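Local coordinates for protein N-hydroxyarylamine O-acetyltransferase (PDB 4DMO) that acetylates arylamines by means of a catalytic triad of unusual composition and probably also transfers acetyl groups to the oxygen of N-hydroxyarylamines, at residues T95-N98 with I103-V106; V126-Y131 with L184-Y189; Q9-L14 with Y79-D84. One frame throughout, in Å; residues are numbered along the deposited sequence.

In the fold
From the N terminus, contact 3 closes first: it brings helix 5-14 against the end of helix 71-84, a loop of 64 residues, about half of it helical. The chain then enters strand 88-98, and contact 1 closes the short hairpin to strand 103-117 over four residues. Contact 2 comes last, reaching from the loop after strand 120-124 across 52 residues to strand 183-188. The three follow in series, so none nests in or crosses another. Contacts 1 and 2 touch, because strands 88-98 and 183-188 are neighbours in the eight-stranded antiparallel sheet, and both meet the bound ligand. Contact 3 sits apart among helices, its centre about 29 Å from that of contact 1.

Contact 1: T95-N98 with I103-V106. With KH2 (3-(1-methylpiperidinium-1-yl)propane-1-sulfonate), chain C.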
loop_
_atom_site.group_PDB
_atom_site.type_symbol
_atom_site.label_atom_id
_atom_site.label_comp_id
_atom_site.label_asym_id
_atom_site.label_seq_id
_atom_site.Cartn_x
_atom_site.Cartn_y
_atom_site.Cartn_z
ATOM N N THR A 95 -7.954 10.131 -4.211
ATOM C CA THR A 95 -8.975 9.885 -3.245
ATOM C C THR A 95 -9.590 8.530 -3.523
ATOM O O THR A 95 -9.957 8.232 -4.659
ATOM C CB THR A 95 -10.081 10.962 -3.327
ATOM O OG1 THR A 95 -9.520 12.270 -3.143
ATOM C CG2 THR A 95 -11.159 10.700 -2.271
ATOM N N VAL A 96 -9.726 7.717 -2.479
ATOM C CA VAL A 96 -10.325 6.386 -2.589
ATOM C C VAL A 96 -11.848 6.494 -2.695
ATOM O O VAL A 96 -12.464 7.444 -2.186
ATOM C CB VAL A 96 -9.970 5.485 -1.368
ATOM C CG1 VAL A 96 -10.667 4.095 -1.465
ATOM C CG2 VAL A 96 -8.469 5.317 -1.253
ATOM N N TYR A 97 -12.437 5.521 -3.386
ATOM C CA TYR A 97 -13.879 5.440 -3.528
ATOM C C TYR A 97 -14.393 4.270 -2.728
ATOM O O TYR A 97 -13.781 3.207 -2.680
ATOM C CB TYR A 97 -14.273 5.250 -4.979
ATOM C CG TYR A 97 -15.764 5.372 -5.243
ATOM C CD1 TYR A 97 -16.367 6.630 -5.284
ATOM C CD2 TYR A 97 -16.559 4.242 -5.500
ATOM C CE1 TYR A 97 -17.702 6.773 -5.544
ATOM C CE2 TYR A 97 -17.921 4.379 -5.767
ATOM C CZ TYR A 97 -18.484 5.654 -5.784
ATOM O OH TYR A 97 -19.826 5.849 -6.047
ATOM N N ASN A 98 -15.521 4.483 -2.082
ATOM C CA ASN A 98 -16.115 3.445 -1.300
ATOM C C ASN A 98 -17.253 2.873 -2.091
ATOM O O ASN A 98 -18.383 3.314 -1.955
ATOM C CB ASN A 98 -16.593 4.015 0.019
ATOM C CG ASN A 98 -16.826 2.945 1.051
ATOM O OD1 ASN A 98 -17.818 2.223 0.998
ATOM N ND2 ASN A 98 -15.893 2.815 1.988
ATOM N N ILE A 103 -19.853 6.228 -2.330
ATOM C CA ILE A 103 -19.450 7.581 -1.967
ATOM C C ILE A 103 -17.945 7.603 -1.854
ATOM O O ILE A 103 -17.324 6.553 -1.721
ATOM C CB ILE A 103 -19.996 8.006 -0.586
ATOM C CG1 ILE A 103 -19.687 6.931 0.452
ATOM C CG2 ILE A 103 -21.492 8.283 -0.633
ATOM C CD1 ILE A 103 -19.770 7.426 1.836
ATOM N N TRP A 104 -17.374 8.805 -1.850
ATOM C CA TRP A 104 -15.940 8.966 -1.736
ATOM C C TRP A 104 -15.496 8.813 -0.315
ATOM O O TRP A 104 -16.259 9.052 0.598
ATOM C CB TRP A 104 -15.499 10.339 -2.237
ATOM C CG TRP A 104 -15.752 10.552 -3.681
ATOM C CD1 TRP A 104 -16.777 11.269 -4.231
ATOM C CD2 TRP A 104 -14.960 10.056 -4.767
ATOM N NE1 TRP A 104 -16.668 11.254 -5.602
ATOM C CE2 TRP A 104 -15.577 10.512 -5.966
ATOM C CE3 TRP A 104 -13.800 9.276 -4.871
ATOM C CZ2 TRP A 104 -15.071 10.210 -7.223
ATOM C CZ3 TRP A 104 -13.294 8.984 -6.122
ATOM C CH2 TRP A 104 -13.943 9.443 -7.285
ATOM N N ALA A 105 -14.272 8.334 -0.150
ATOM C CA ALA A 105 -13.587 8.394 1.131
ATOM C C ALA A 105 -13.094 9.815 1.305
ATOM O O ALA A 105 -13.319 10.671 0.441
ATOM C CB ALA A 105 -12.417 7.422 1.162
ATOM N N VAL A 106 -12.401 10.063 2.404
ATOM C CA VAL A 106 -11.893 11.387 2.686
ATOM C C VAL A 106 -11.052 11.885 1.534
ATOM O O VAL A 106 -10.269 11.130 0.933
ATOM C CB VAL A 106 -11.068 11.446 3.998
ATOM C CG1 VAL A 106 -11.986 11.308 5.153
ATOM C CG2 VAL A 106 -9.985 10.378 4.030
HETATM S S KH2 C . -18.510 1.873 -9.610
HETATM C C1 KH2 C . -18.738 3.449 -8.855
HETATM O O1 KH2 C . -18.275 0.821 -8.650
HETATM N N2 KH2 C . -18.305 7.042 -10.012
HETATM O O2 KH2 C . -17.423 1.838 -10.563
HETATM C C4 KH2 C . -18.990 4.645 -9.703
HETATM O O4 KH2 C . -19.644 1.445 -10.403
HETATM C C7 KH2 C . -18.043 5.758 -9.477
HETATM C C11 KH2 C . -18.186 7.017 -11.428
HETATM C C12 KH2 C . -17.499 9.362 -9.771
HETATM C C13 KH2 C . -19.681 8.791 -9.054
HETATM C C14 KH2 C . -18.937 9.681 -9.987
HETATM C C15 KH2 C . -19.626 7.436 -9.669
HETATM C C16 KH2 C . -17.342 7.927 -9.426
HETATM O O HOH W 1 -8.960 8.768 0.185
#
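Asn98 N donates to Ile103 O at 2.8 Å, the shortest of the three direct bonds between the segments, with an N-H...O angle of 152°. Ile103 N returns a longer bond to Asn98 O, 3.3 Å, arriving from above the carbonyl plane; together they make the antiparallel hydrogen-bonded pair. One residue further in, Tyr97 and Trp104 form the non-hydrogen-bonded pair, and beyond them Ala105 N binds Val96 O at 2.9 Å. A water continues the join past that bond, accepting from Val96 N and donating to Val106 O. Tyr97 and Trp104 meet as a T-shaped stack, planes at 82°: the Tyr97 edge, led by CD1, stands over the indole face, 3.7 Å from Trp104 CE3. Tyr97 CG lies anti to the backbone N (chi1 -171°), which places the ring between Ile103 O on one face and the ligand on the other. Tyr97 CE2 comes within 3.3 Å of KH2 C1, and Trp104 CZ2 within 3.6 Å of KH2 C12, so this aromatic corner forms one wall of the ligand pocket. On the other edge of strand 88-98, strand 183-188 bonds Thr95 and Tyr97 through Ala187 and Gly185, while Val106 packs on helix 195-207.

Contact 2: V126-Y131 with L184-Y189; sequences VGFGSY and LGYAFY. With KH2 (3-(1-methylpiperidinium-1-yl)propane-1-sulfonate), chain C.
Phe128 and Gly185 bring an irregular loop against a strand with no backbone pairing between them. Phe128 is the centre of an inverse gamma turn and also opens a type II' beta turn, closed by Tyr131 N donating to Phe128 O at 2.9 Å; Gly129, with its positive phi, takes the second place of that turn. Opposite, Gly185 and Tyr186 both face Leu165 in a classic beta bulge. The bends project the Phe128 ring from the loop onto the bulge. Its CG is anti to the backbone N (chi1 -167°), and the far end of the ring reaches the strand, with CZ 3.7 Å from Gly185 O. Tyr186 points back the other way. Its CG sits between the backbone N and the carbonyl carbon (chi1 60°), and the phenol turns its edge to Phe128: Tyr186 CD1 stands over the centre of the benzene ring, 4.1 Å from Phe128 CZ. The planes are at 87°, an edge-to-face stack. Near the start of the strand Leu184 N donates to KH2 O2 at 3.1 Å, while Leu184 CD2 touches KH2 C16. Tyr186 OH bonds Glu125 OE1 weakly and its ring meets His110, probably the Glu and His of the family's catalytic triad, so Tyr186 would border the active site. Phe128 also rests on Val96 and Met167, so its ring touches strands 88-98, 183-188 and 163-168.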
loop_
_atom_site.group_PDB
_atom_site.type_symbol
_atom_site.label_atom_id
_atom_site.label_comp_id
_atom_site.label_asym_id
_atom_site.label_seq_id
_atom_site.Cartn_x
_atom_site.Cartn_y
_atom_site.Cartn_z
ATOM N N VAL A 126 1.463 -0.332 -4.028
ATOM C CA VAL A 126 1.787 -1.310 -2.994
ATOM C C VAL A 126 1.100 -1.016 -1.641
ATOM O O VAL A 126 1.340 -1.731 -0.652
ATOM C CB VAL A 126 3.313 -1.404 -2.802
ATOM C CG1 VAL A 126 3.942 -1.809 -4.115
ATOM C CG2 VAL A 126 3.868 -0.074 -2.324
ATOM N N GLY A 127 0.193 -0.027 -1.619
ATOM C CA GLY A 127 -0.370 0.443 -0.370
ATOM C C GLY A 127 -1.870 0.471 -0.211
ATOM O O GLY A 127 -2.378 0.960 0.805
ATOM N N PHE A 128 -2.577 -0.067 -1.183
ATOM C CA PHE A 128 -4.040 0.031 -1.226
ATOM C C PHE A 128 -4.648 -1.138 -0.486
ATOM O O PHE A 128 -5.386 -1.937 -1.071
ATOM C CB PHE A 128 -4.533 -0.000 -2.691
ATOM C CG PHE A 128 -5.978 0.394 -2.883
ATOM C CD1 PHE A 128 -6.731 -0.176 -3.889
ATOM C CD2 PHE A 128 -6.571 1.352 -2.081
ATOM C CE1 PHE A 128 -8.069 0.192 -4.092
ATOM C CE2 PHE A 128 -7.890 1.720 -2.278
ATOM C CZ PHE A 128 -8.636 1.138 -3.299
ATOM N N GLY A 129 -4.364 -1.231 0.803
ATOM C CA GLY A 129 -4.812 -2.368 1.597
ATOM C C GLY A 129 -4.347 -3.689 1.004
ATOM O O GLY A 129 -3.176 -3.866 0.688
ATOM N N SER A 130 -5.260 -4.638 0.879
ATOM C CA SER A 130 -4.960 -5.912 0.241
ATOM C C SER A 130 -5.334 -5.908 -1.257
ATOM O O SER A 130 -5.176 -6.903 -1.957
ATOM C CB SER A 130 -5.738 -7.014 0.958
ATOM O OG SER A 130 -7.130 -6.800 0.801
ATOM N N TYR A 131 -5.783 -4.773 -1.766
ATOM C CA TYR A 131 -6.166 -4.672 -3.163
ATOM C C TYR A 131 -4.964 -4.365 -4.035
ATOM O O TYR A 131 -4.875 -3.314 -4.655
ATOM C CB TYR A 131 -7.254 -3.610 -3.311
ATOM C CG TYR A 131 -8.533 -4.052 -2.620
ATOM C CD1 TYR A 131 -9.168 -5.200 -3.010
ATOM C CD2 TYR A 131 -9.080 -3.336 -1.577
ATOM C CE1 TYR A 131 -10.328 -5.623 -2.398
ATOM C CE2 TYR A 131 -10.229 -3.756 -0.948
ATOM C CZ TYR A 131 -10.849 -4.904 -1.365
ATOM O OH TYR A 131 -12.012 -5.346 -0.766
ATOM N N LEU A 184 -14.603 1.305 -9.342
ATOM C CA LEU A 184 -13.632 2.324 -9.049
ATOM C C LEU A 184 -12.933 2.038 -7.726
ATOM O O LEU A 184 -13.603 1.843 -6.709
ATOM C CB LEU A 184 -14.327 3.672 -8.985
ATOM C CG LEU A 184 -13.434 4.856 -8.636
ATOM C CD1 LEU A 184 -12.271 4.942 -9.590
ATOM C CD2 LEU A 184 -14.251 6.166 -8.641
ATOM N N GLY A 185 -11.592 1.993 -7.765
ATOM C CA GLY A 185 -10.771 1.801 -6.574
ATOM C C GLY A 185 -10.442 3.159 -6.013
ATOM O O GLY A 185 -10.917 3.570 -4.954
ATOM N N TYR A 186 -9.645 3.890 -6.766
ATOM C CA TYR A 186 -9.501 5.295 -6.471
ATOM C C TYR A 186 -9.284 6.132 -7.726
ATOM O O TYR A 186 -8.904 5.628 -8.800
ATOM C CB TYR A 186 -8.377 5.533 -5.470
ATOM C CG TYR A 186 -7.029 5.053 -5.947
ATOM C CD1 TYR A 186 -6.504 3.830 -5.517
ATOM C CD2 TYR A 186 -6.269 5.835 -6.800
ATOM C CE1 TYR A 186 -5.273 3.406 -5.952
ATOM C CE2 TYR A 186 -5.030 5.420 -7.228
ATOM C CZ TYR A 186 -4.534 4.212 -6.803
ATOM O OH TYR A 186 -3.300 3.793 -7.246
ATOM N N ALA A 187 -9.592 7.416 -7.554
ATOM C CA ALA A 187 -9.316 8.430 -8.532
ATOM C C ALA A 187 -8.068 9.167 -8.088
ATOM O O ALA A 187 -7.846 9.367 -6.882
ATOM C CB ALA A 187 -10.513 9.395 -8.624
ATOM N N PHE A 188 -7.250 9.577 -9.049
ATOM C CA PHE A 188 -6.061 10.372 -8.747
ATOM C C PHE A 188 -5.771 11.375 -9.854
ATOM O O PHE A 188 -6.273 11.230 -10.955
ATOM C CB PHE A 188 -4.833 9.488 -8.545
ATOM C CG PHE A 188 -4.426 8.702 -9.777
ATOM C CD1 PHE A 188 -5.074 7.526 -10.111
ATOM C CD2 PHE A 188 -3.384 9.133 -10.580
ATOM C CE1 PHE A 188 -4.690 6.794 -11.232
ATOM C CE2 PHE A 188 -3.012 8.409 -11.707
ATOM C CZ PHE A 188 -3.662 7.235 -12.021
ATOM N N TYR A 189 -4.976 12.391 -9.525
ATOM C CA TYR A 189 -4.456 13.345 -10.486
ATOM C C TYR A 189 -3.037 12.913 -10.914
ATOM O O TYR A 189 -2.232 12.499 -10.070
ATOM C CB TYR A 189 -4.410 14.740 -9.855
ATOM C CG TYR A 189 -5.751 15.312 -9.495
ATOM C CD1 TYR A 189 -6.563 15.883 -10.477
ATOM C CD2 TYR A 189 -6.225 15.291 -8.165
ATOM C CE1 TYR A 189 -7.826 16.428 -10.158
ATOM C CE2 TYR A 189 -7.503 15.845 -7.827
ATOM C CZ TYR A 189 -8.284 16.403 -8.851
ATOM O OH TYR A 189 -9.525 16.944 -8.589
HETATM S S KH2 C . -18.510 1.873 -9.610
HETATM C C1 KH2 C . -18.738 3.449 -8.855
HETATM O O1 KH2 C . -18.275 0.821 -8.650
HETATM N N2 KH2 C . -18.305 7.042 -10.012
HETATM O O2 KH2 C . -17.423 1.838 -10.563
HETATM C C4 KH2 C . -18.990 4.645 -9.703
HETATM O O4 KH2 C . -19.644 1.445 -10.403
HETATM C C7 KH2 C . -18.043 5.758 -9.477
HETATM C C11 KH2 C . -18.186 7.017 -11.428
HETATM C C12 KH2 C . -17.499 9.362 -9.771
HETATM C C13 KH2 C . -19.681 8.791 -9.054
HETATM C C14 KH2 C . -18.937 9.681 -9.987
HETATM C C15 KH2 C . -19.626 7.436 -9.669
HETATM C C16 KH2 C . -17.342 7.927 -9.426
#

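Contact 3: Q9-L14 with Y79-D84; sequences QFFARL and YYFLKD
Phe81 reaches from helix 71-84 into two phenylalanines of helix 5-14, and it touches them along its whole length. Its CB begins the contact over the Phe10 face, 3.9 Å from the ring centroid and close to the normal, a CH-pi contact. With CG anti to the backbone N (chi1 171°), the ring then continues across that same face: Phe81 CG lies 3.7 Å from Phe10 CD2. The CD1 atom makes the closest approach, 3.4 Å from Phe10 CD2, while on the other branch CD2 and CE2 keep to Phe10 CE2. The two rings are tilted by 17° with centroids 4.1 Å apart, an offset stack. Further out the partner changes. Phe81 CE1 still meets Phe10 CD2 but is also 3.8 Å from Phe11 CZ, and the tip, CZ, meets Phe11 CZ and CE2. Here Phe81 presents its edge to the Phe11 face, planes at 86° and centroids 5.3 Å apart. Phe11 reaches it from a neighbouring position on the helix. Leu14 CD1 covers the other face of Phe10, which also packs on Ile30 of helix 27-37; Phe11 extends the apolar patch to Met3 and Ile16. All three rings are buried, and they bring no polar group into the cluster. Stacked and T-shaped contacts thus meet on a single ring, as helix-helix packing in the N-terminal helical part of the arylamine N-acetyltransferase fold; the two helices are joined by burial of apolar surface and ring-ring contacts, with no hydrogen bond between the two segments.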
loop_
_atom_site.group_PDB
_atom_site.type_symbol
_atom_site.label_atom_id
_atom_site.label_comp_id
_atom_site.label_asym_id
_atom_site.label_seq_id
_atom_site.Cartn_x
_atom_site.Cartn_y
_atom_site.Cartn_z
ATOM N N GLN A 9 18.559 -2.105 3.252
ATOM C CA GLN A 9 17.550 -2.419 4.260
ATOM C C GLN A 9 16.260 -2.894 3.616
ATOM O O GLN A 9 15.543 -3.724 4.179
ATOM C CB GLN A 9 17.287 -1.209 5.126
ATOM C CG GLN A 9 18.542 -0.632 5.740
ATOM C CD GLN A 9 18.567 -0.802 7.227
ATOM O OE1 GLN A 9 18.133 -1.836 7.761
ATOM N NE2 GLN A 9 19.068 0.218 7.922
ATOM N N PHE A 10 15.970 -2.362 2.433
ATOM C CA PHE A 10 14.789 -2.734 1.685
ATOM C C PHE A 10 14.876 -4.174 1.187
ATOM O O PHE A 10 13.959 -4.947 1.399
ATOM C CB PHE A 10 14.577 -1.750 0.530
ATOM C CG PHE A 10 13.229 -1.854 -0.125
ATOM C CD1 PHE A 10 12.176 -1.047 0.273
ATOM C CD2 PHE A 10 13.020 -2.745 -1.157
ATOM C CE1 PHE A 10 10.936 -1.143 -0.338
ATOM C CE2 PHE A 10 11.779 -2.845 -1.766
ATOM C CZ PHE A 10 10.734 -2.049 -1.338
ATOM N N PHE A 11 15.963 -4.546 0.519
ATOM C CA PHE A 11 16.110 -5.936 0.090
ATOM C C PHE A 11 16.023 -6.855 1.328
ATOM O O PHE A 11 15.366 -7.904 1.310
ATOM C CB PHE A 11 17.447 -6.165 -0.627
ATOM C CG PHE A 11 17.563 -5.482 -1.977
ATOM C CD1 PHE A 11 18.517 -4.504 -2.190
ATOM C CD2 PHE A 11 16.735 -5.828 -3.030
ATOM C CE1 PHE A 11 18.645 -3.882 -3.434
ATOM C CE2 PHE A 11 16.863 -5.209 -4.256
ATOM C CZ PHE A 11 17.816 -4.227 -4.449
ATOM N N ALA A 12 16.678 -6.447 2.408
ATOM C CA ALA A 12 16.674 -7.229 3.639
ATOM C C ALA A 12 15.244 -7.425 4.165
ATOM O O ALA A 12 14.835 -8.542 4.514
ATOM C CB ALA A 12 17.561 -6.530 4.712
ATOM N N ARG A 13 14.492 -6.331 4.227
ATOM C CA ARG A 13 13.104 -6.377 4.672
ATOM C C ARG A 13 12.290 -7.357 3.816
ATOM O O ARG A 13 11.509 -8.165 4.341
ATOM C CB ARG A 13 12.499 -4.967 4.650
ATOM C CG ARG A 13 11.089 -4.897 5.197
ATOM C CD ARG A 13 11.053 -5.169 6.710
ATOM N NE ARG A 13 9.771 -4.772 7.253
ATOM C CZ ARG A 13 8.720 -5.561 7.435
ATOM N NH1 ARG A 13 7.591 -5.039 7.920
ATOM N NH2 ARG A 13 8.766 -6.843 7.133
ATOM N N LEU A 14 12.493 -7.317 2.505
ATOM C CA LEU A 14 11.707 -8.163 1.601
ATOM C C LEU A 14 12.204 -9.587 1.504
ATOM O O LEU A 14 11.538 -10.440 0.899
ATOM C CB LEU A 14 11.654 -7.555 0.191
ATOM C CG LEU A 14 10.472 -6.621 -0.107
ATOM C CD1 LEU A 14 10.337 -5.555 0.970
ATOM C CD2 LEU A 14 10.632 -5.973 -1.477
ATOM N N TYR A 79 8.457 4.273 -3.516
ATOM C CA TYR A 79 8.984 5.426 -4.215
ATOM C C TYR A 79 10.489 5.654 -3.933
ATOM O O TYR A 79 11.275 5.703 -4.872
ATOM C CB TYR A 79 8.175 6.650 -3.803
ATOM C CG TYR A 79 8.779 7.960 -4.214
ATOM C CD1 TYR A 79 8.782 8.341 -5.534
ATOM C CD2 TYR A 79 9.324 8.832 -3.266
ATOM C CE1 TYR A 79 9.319 9.537 -5.923
ATOM C CE2 TYR A 79 9.856 10.036 -3.643
ATOM C CZ TYR A 79 9.848 10.382 -4.983
ATOM O OH TYR A 79 10.374 11.564 -5.398
ATOM N N TYR A 80 10.891 5.792 -2.662
ATOM C CA TYR A 80 12.311 6.022 -2.329
ATOM C C TYR A 80 13.208 4.893 -2.793
ATOM O O TYR A 80 14.278 5.143 -3.356
ATOM C CB TYR A 80 12.542 6.260 -0.826
ATOM C CG TYR A 80 11.902 7.536 -0.322
ATOM C CD1 TYR A 80 12.280 8.775 -0.807
ATOM C CD2 TYR A 80 10.883 7.485 0.608
ATOM C CE1 TYR A 80 11.671 9.909 -0.356
ATOM C CE2 TYR A 80 10.277 8.596 1.056
ATOM C CZ TYR A 80 10.663 9.814 0.577
ATOM O OH TYR A 80 10.039 10.941 1.046
ATOM N N PHE A 81 12.765 3.659 -2.612
ATOM C CA PHE A 81 13.535 2.539 -3.103
ATOM C C PHE A 81 13.723 2.642 -4.607
ATOM O O PHE A 81 14.830 2.404 -5.116
ATOM C CB PHE A 81 12.846 1.230 -2.823
ATOM C CG PHE A 81 13.504 0.072 -3.486
ATOM C CD1 PHE A 81 14.669 -0.455 -2.979
ATOM C CD2 PHE A 81 12.980 -0.469 -4.638
ATOM C CE1 PHE A 81 15.291 -1.525 -3.600
ATOM C CE2 PHE A 81 13.597 -1.536 -5.263
ATOM C CZ PHE A 81 14.751 -2.063 -4.735
ATOM N N LEU A 82 12.642 2.982 -5.312
ATOM C CA LEU A 82 12.664 3.024 -6.786
ATOM C C LEU A 82 13.561 4.159 -7.279
ATOM O O LEU A 82 14.296 3.994 -8.245
ATOM C CB LEU A 82 11.245 3.169 -7.369
ATOM C CG LEU A 82 10.359 1.929 -7.197
ATOM C CD1 LEU A 82 8.954 2.160 -7.721
ATOM C CD2 LEU A 82 10.965 0.724 -7.892
ATOM N N LYS A 83 13.512 5.291 -6.584
ATOM C CA LYS A 83 14.341 6.454 -6.886
ATOM C C LYS A 83 15.837 6.144 -6.750
ATOM O O LYS A 83 16.610 6.451 -7.658
ATOM C CB LYS A 83 13.950 7.588 -5.941
ATOM C CG LYS A 83 14.247 8.998 -6.397
ATOM C CD LYS A 83 13.422 9.931 -5.523
ATOM C CE LYS A 83 13.942 11.363 -5.465
ATOM N NZ LYS A 83 13.713 11.950 -4.078
ATOM N N ASP A 84 16.249 5.564 -5.613
ATOM C CA ASP A 84 17.652 5.159 -5.419
ATOM C C ASP A 84 18.096 4.106 -6.426
ATOM O O ASP A 84 19.278 3.998 -6.742
ATOM C CB ASP A 84 17.897 4.613 -4.025
ATOM C CG ASP A 84 17.872 5.676 -2.984
ATOM O OD1 ASP A 84 17.746 6.861 -3.353
ATOM O OD2 ASP A 84 17.958 5.324 -1.792
#